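Local coordinates for protein exosome complex component Rrp42 (Methanothermobacter thermautotrophicus, PDB 2WNR) that probably serves as a non-catalytic subunit of the archaeal RNA-degrading exosome, helping to shape the active site of its partner Rrp41, at residues Leu194-Leu207 and Asp246-Val258. Sequence-based numbering, arbitrary orientation.
Sequences LMCTFAKIGNEIVL and DVLKAVSIAVEKV
Lys200 NZ donates to Asp246 OD2 over 2.9 Å, a salt bridge that reaches the carboxylate on its syn side, 18° out of plane. The two side chains cross at about a right angle: the lysine chain bends at chi2 (84°) and again at chi4, which turns the ammonium group back onto the oxygen. Asp246 lies in the first turn of helix 244-268, where its backbone N donates a hydrogen bond to Thr243 OG1. Deeper in, the Phe198 ring is sandwiched. Ala250 CB sits over one face, 4.0 Å from the ring centroid in a CH-pi contact, and Leu207 CD1, from the neighbouring strand of the hairpin, lies over the opposite face. In the plane of the ring, its edge meets Ile253, with Phe198 CE1 3.5 Å from Ile253 CG2, and Ala254 CB. A type II' turn from Ile201 to Glu204 joins the two strands, and the helix packs across one face of the four-stranded antiparallel sheet they belong to, with helix segment 246-258 running at 141° to strand 194-201, in the C-terminal part of this RNase PH family protein. The far side of this helix packs against the chain of another protein through Val247, Val251 and Val255. With CG1 set between its backbone N and carbonyl carbon, Ile205 extends CD1 to the helix backbone, 3.5 Å from Ala250 N, and the same methyl touches Lys249 CG. Towards the other end, Cys196 SG rests 3.8 Å from Val258 CG2 and also meets Lys257 CB, while Leu194 CB lies 4.0 Å from Val258 CG1.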
# COMPACT_ATOMS: atom_id res chain seq x y z
N LEU A 194 10.95 7.37 32.98
CA LEU A 194 11.42 8.29 31.95
C LEU A 194 12.74 7.82 31.36
O LEU A 194 13.32 6.84 31.84
CB LEU A 194 11.53 9.72 32.49
CG LEU A 194 10.23 10.48 32.81
CD1 LEU A 194 10.54 11.85 33.39
CD2 LEU A 194 9.30 10.61 31.60
N MET A 195 13.23 8.54 30.35
CA MET A 195 14.36 8.08 29.57
C MET A 195 15.47 9.12 29.39
O MET A 195 15.21 10.31 29.15
CB MET A 195 13.87 7.60 28.22
CG MET A 195 14.93 7.04 27.30
SD MET A 195 14.17 6.14 25.93
CE MET A 195 13.61 4.65 26.79
N CYS A 196 16.70 8.63 29.50
CA CYS A 196 17.89 9.41 29.23
C CYS A 196 18.63 8.83 28.03
O CYS A 196 18.89 7.62 28.00
CB CYS A 196 18.81 9.39 30.44
SG CYS A 196 18.17 10.28 31.85
N THR A 197 18.96 9.68 27.06
CA THR A 197 19.74 9.28 25.90
C THR A 197 21.12 9.92 25.97
O THR A 197 21.24 11.12 26.20
CB THR A 197 19.06 9.67 24.58
OG1 THR A 197 17.81 8.98 24.47
CG2 THR A 197 19.91 9.30 23.39
N PHE A 198 22.14 9.10 25.76
CA PHE A 198 23.54 9.54 25.78
C PHE A 198 24.16 9.35 24.41
O PHE A 198 23.80 8.43 23.68
CB PHE A 198 24.33 8.72 26.79
CG PHE A 198 23.80 8.79 28.18
CD1 PHE A 198 24.38 9.64 29.11
CD2 PHE A 198 22.72 8.01 28.57
CE1 PHE A 198 23.88 9.71 30.41
CE2 PHE A 198 22.22 8.07 29.87
CZ PHE A 198 22.79 8.92 30.79
N ALA A 199 25.12 10.20 24.08
CA ALA A 199 25.84 10.07 22.82
C ALA A 199 27.33 9.89 23.08
O ALA A 199 27.94 10.68 23.81
CB ALA A 199 25.60 11.29 21.95
N LYS A 200 27.92 8.85 22.49
CA LYS A 200 29.36 8.64 22.55
C LYS A 200 30.07 9.54 21.53
O LYS A 200 29.93 9.35 20.32
CB LYS A 200 29.72 7.18 22.31
CG LYS A 200 31.22 6.87 22.25
CD LYS A 200 31.83 6.68 23.63
CE LYS A 200 33.31 6.32 23.53
NZ LYS A 200 33.57 4.95 23.02
N ILE A 201 30.81 10.51 22.05
CA ILE A 201 31.63 11.38 21.23
C ILE A 201 33.01 11.34 21.85
O ILE A 201 33.15 11.45 23.08
CB ILE A 201 31.08 12.83 21.17
CG1 ILE A 201 29.68 12.85 20.55
CG2 ILE A 201 32.01 13.72 20.35
CD1 ILE A 201 28.80 14.00 20.99
N GLY A 202 34.03 11.17 21.00
CA GLY A 202 35.40 11.01 21.46
C GLY A 202 35.45 9.86 22.44
O GLY A 202 34.97 8.77 22.13
N ASN A 203 36.00 10.12 23.62
CA ASN A 203 36.07 9.11 24.68
C ASN A 203 34.99 9.30 25.76
O ASN A 203 35.07 8.72 26.84
CB ASN A 203 37.45 9.14 25.35
CG ASN A 203 38.58 8.95 24.36
OD1 ASN A 203 39.61 9.61 24.47
ND2 ASN A 203 38.41 8.05 23.39
N GLU A 204 34.00 10.13 25.46
CA GLU A 204 33.05 10.55 26.47
C GLU A 204 31.63 10.17 26.09
O GLU A 204 31.30 10.11 24.91
CB GLU A 204 33.12 12.08 26.67
CG GLU A 204 34.50 12.63 27.03
CD GLU A 204 35.01 12.17 28.39
OE1 GLU A 204 34.17 11.77 29.24
OE2 GLU A 204 36.24 12.20 28.61
N ILE A 205 30.80 9.91 27.09
CA ILE A 205 29.36 9.88 26.84
C ILE A 205 28.73 11.19 27.30
O ILE A 205 29.00 11.68 28.40
CB ILE A 205 28.65 8.64 27.45
CG1 ILE A 205 29.03 8.45 28.92
CG2 ILE A 205 28.97 7.38 26.63
CD1 ILE A 205 27.99 7.69 29.71
N VAL A 206 27.91 11.77 26.43
CA VAL A 206 27.25 13.03 26.77
C VAL A 206 25.75 12.84 26.80
O VAL A 206 25.19 12.19 25.93
CB VAL A 206 27.64 14.27 25.88
CG1 VAL A 206 29.09 14.27 25.44
CG2 VAL A 206 26.65 14.57 24.79
N LEU A 207 25.12 13.43 27.82
CA LEU A 207 23.69 13.27 28.02
C LEU A 207 22.92 14.30 27.19
O LEU A 207 23.31 15.47 27.15
CB LEU A 207 23.34 13.40 29.51
CG LEU A 207 21.88 13.48 29.98
CD1 LEU A 207 21.13 12.18 29.72
CD2 LEU A 207 21.84 13.83 31.46
N ASP A 246 31.27 2.38 29.00
CA ASP A 246 30.32 3.35 28.45
C ASP A 246 28.89 3.01 28.83
O ASP A 246 28.14 3.87 29.25
CB ASP A 246 30.44 3.43 26.93
CG ASP A 246 31.75 4.03 26.46
OD1 ASP A 246 32.43 4.71 27.25
OD2 ASP A 246 32.10 3.82 25.29
N VAL A 247 28.53 1.73 28.71
CA VAL A 247 27.18 1.30 28.99
C VAL A 247 26.84 1.44 30.46
O VAL A 247 25.81 2.02 30.82
CB VAL A 247 26.96 -0.13 28.51
CG1 VAL A 247 25.62 -0.68 29.03
CG2 VAL A 247 27.02 -0.17 26.99
N LEU A 248 27.73 0.93 31.32
CA LEU A 248 27.51 0.95 32.76
C LEU A 248 27.54 2.37 33.33
O LEU A 248 26.83 2.67 34.30
CB LEU A 248 28.52 0.05 33.47
CG LEU A 248 28.45 -1.45 33.15
CD1 LEU A 248 29.49 -2.17 33.98
CD2 LEU A 248 27.07 -2.05 33.40
N LYS A 249 28.37 3.22 32.74
CA LYS A 249 28.43 4.63 33.11
C LYS A 249 27.10 5.31 32.78
O LYS A 249 26.54 6.03 33.61
CB LYS A 249 29.60 5.33 32.41
CG LYS A 249 29.83 6.78 32.83
CD LYS A 249 31.21 7.29 32.43
CE LYS A 249 31.34 8.78 32.74
NZ LYS A 249 32.75 9.25 32.70
N ALA A 250 26.60 5.06 31.58
CA ALA A 250 25.30 5.59 31.15
C ALA A 250 24.15 5.15 32.07
O ALA A 250 23.32 5.97 32.44
CB ALA A 250 25.00 5.21 29.70
N VAL A 251 24.11 3.88 32.45
CA VAL A 251 23.16 3.42 33.46
C VAL A 251 23.29 4.28 34.71
O VAL A 251 22.32 4.90 35.16
CB VAL A 251 23.35 1.92 33.80
CG1 VAL A 251 22.59 1.55 35.08
CG2 VAL A 251 22.93 1.05 32.62
N SER A 252 24.51 4.35 35.24
CA SER A 252 24.79 5.11 36.46
C SER A 252 24.18 6.51 36.41
O SER A 252 23.35 6.85 37.26
CB SER A 252 26.30 5.17 36.73
OG SER A 252 26.58 5.83 37.95
N ILE A 253 24.56 7.31 35.41
CA ILE A 253 23.98 8.65 35.24
C ILE A 253 22.45 8.58 35.12
O ILE A 253 21.75 9.25 35.87
CB ILE A 253 24.59 9.46 34.05
CG1 ILE A 253 26.03 9.91 34.37
CG2 ILE A 253 23.79 10.70 33.78
CD1 ILE A 253 27.06 9.25 33.51
N ALA A 254 21.95 7.76 34.20
CA ALA A 254 20.51 7.66 33.96
C ALA A 254 19.73 7.44 35.27
O ALA A 254 18.72 8.10 35.52
CB ALA A 254 20.19 6.57 32.94
N VAL A 255 20.23 6.53 36.11
CA VAL A 255 19.59 6.21 37.38
C VAL A 255 19.59 7.38 38.40
O VAL A 255 18.72 7.45 39.28
CB VAL A 255 20.17 4.89 37.97
CG1 VAL A 255 19.66 4.61 39.38
CG2 VAL A 255 19.82 3.72 37.06
N GLU A 256 20.53 8.32 38.26
CA GLU A 256 20.55 9.49 39.14
C GLU A 256 19.87 10.72 38.53
O GLU A 256 19.55 11.67 39.24
CB GLU A 256 21.98 9.82 39.60
CG GLU A 256 22.91 10.34 38.51
CD GLU A 256 24.17 10.98 39.06
OE1 GLU A 256 24.98 10.27 39.70
OE2 GLU A 256 24.35 12.20 38.85
N LYS A 257 19.66 10.71 37.22
CA LYS A 257 18.96 11.79 36.53
C LYS A 257 17.44 11.62 36.48
O LYS A 257 16.71 12.56 36.74
CB LYS A 257 19.52 11.99 35.11
CG LYS A 257 20.90 12.65 35.06
CD LYS A 257 20.81 14.15 35.33
CE LYS A 257 22.16 14.74 35.67
NZ LYS A 257 22.05 16.21 35.77
N VAL A 258 16.96 10.42 36.16
CA VAL A 258 15.52 10.18 35.99
C VAL A 258 14.64 10.63 37.17
O VAL A 258 13.59 11.23 36.95
CB VAL A 258 15.21 8.72 35.56
CG1 VAL A 258 13.72 8.43 35.63
CG2 VAL A 258 15.73 8.47 34.16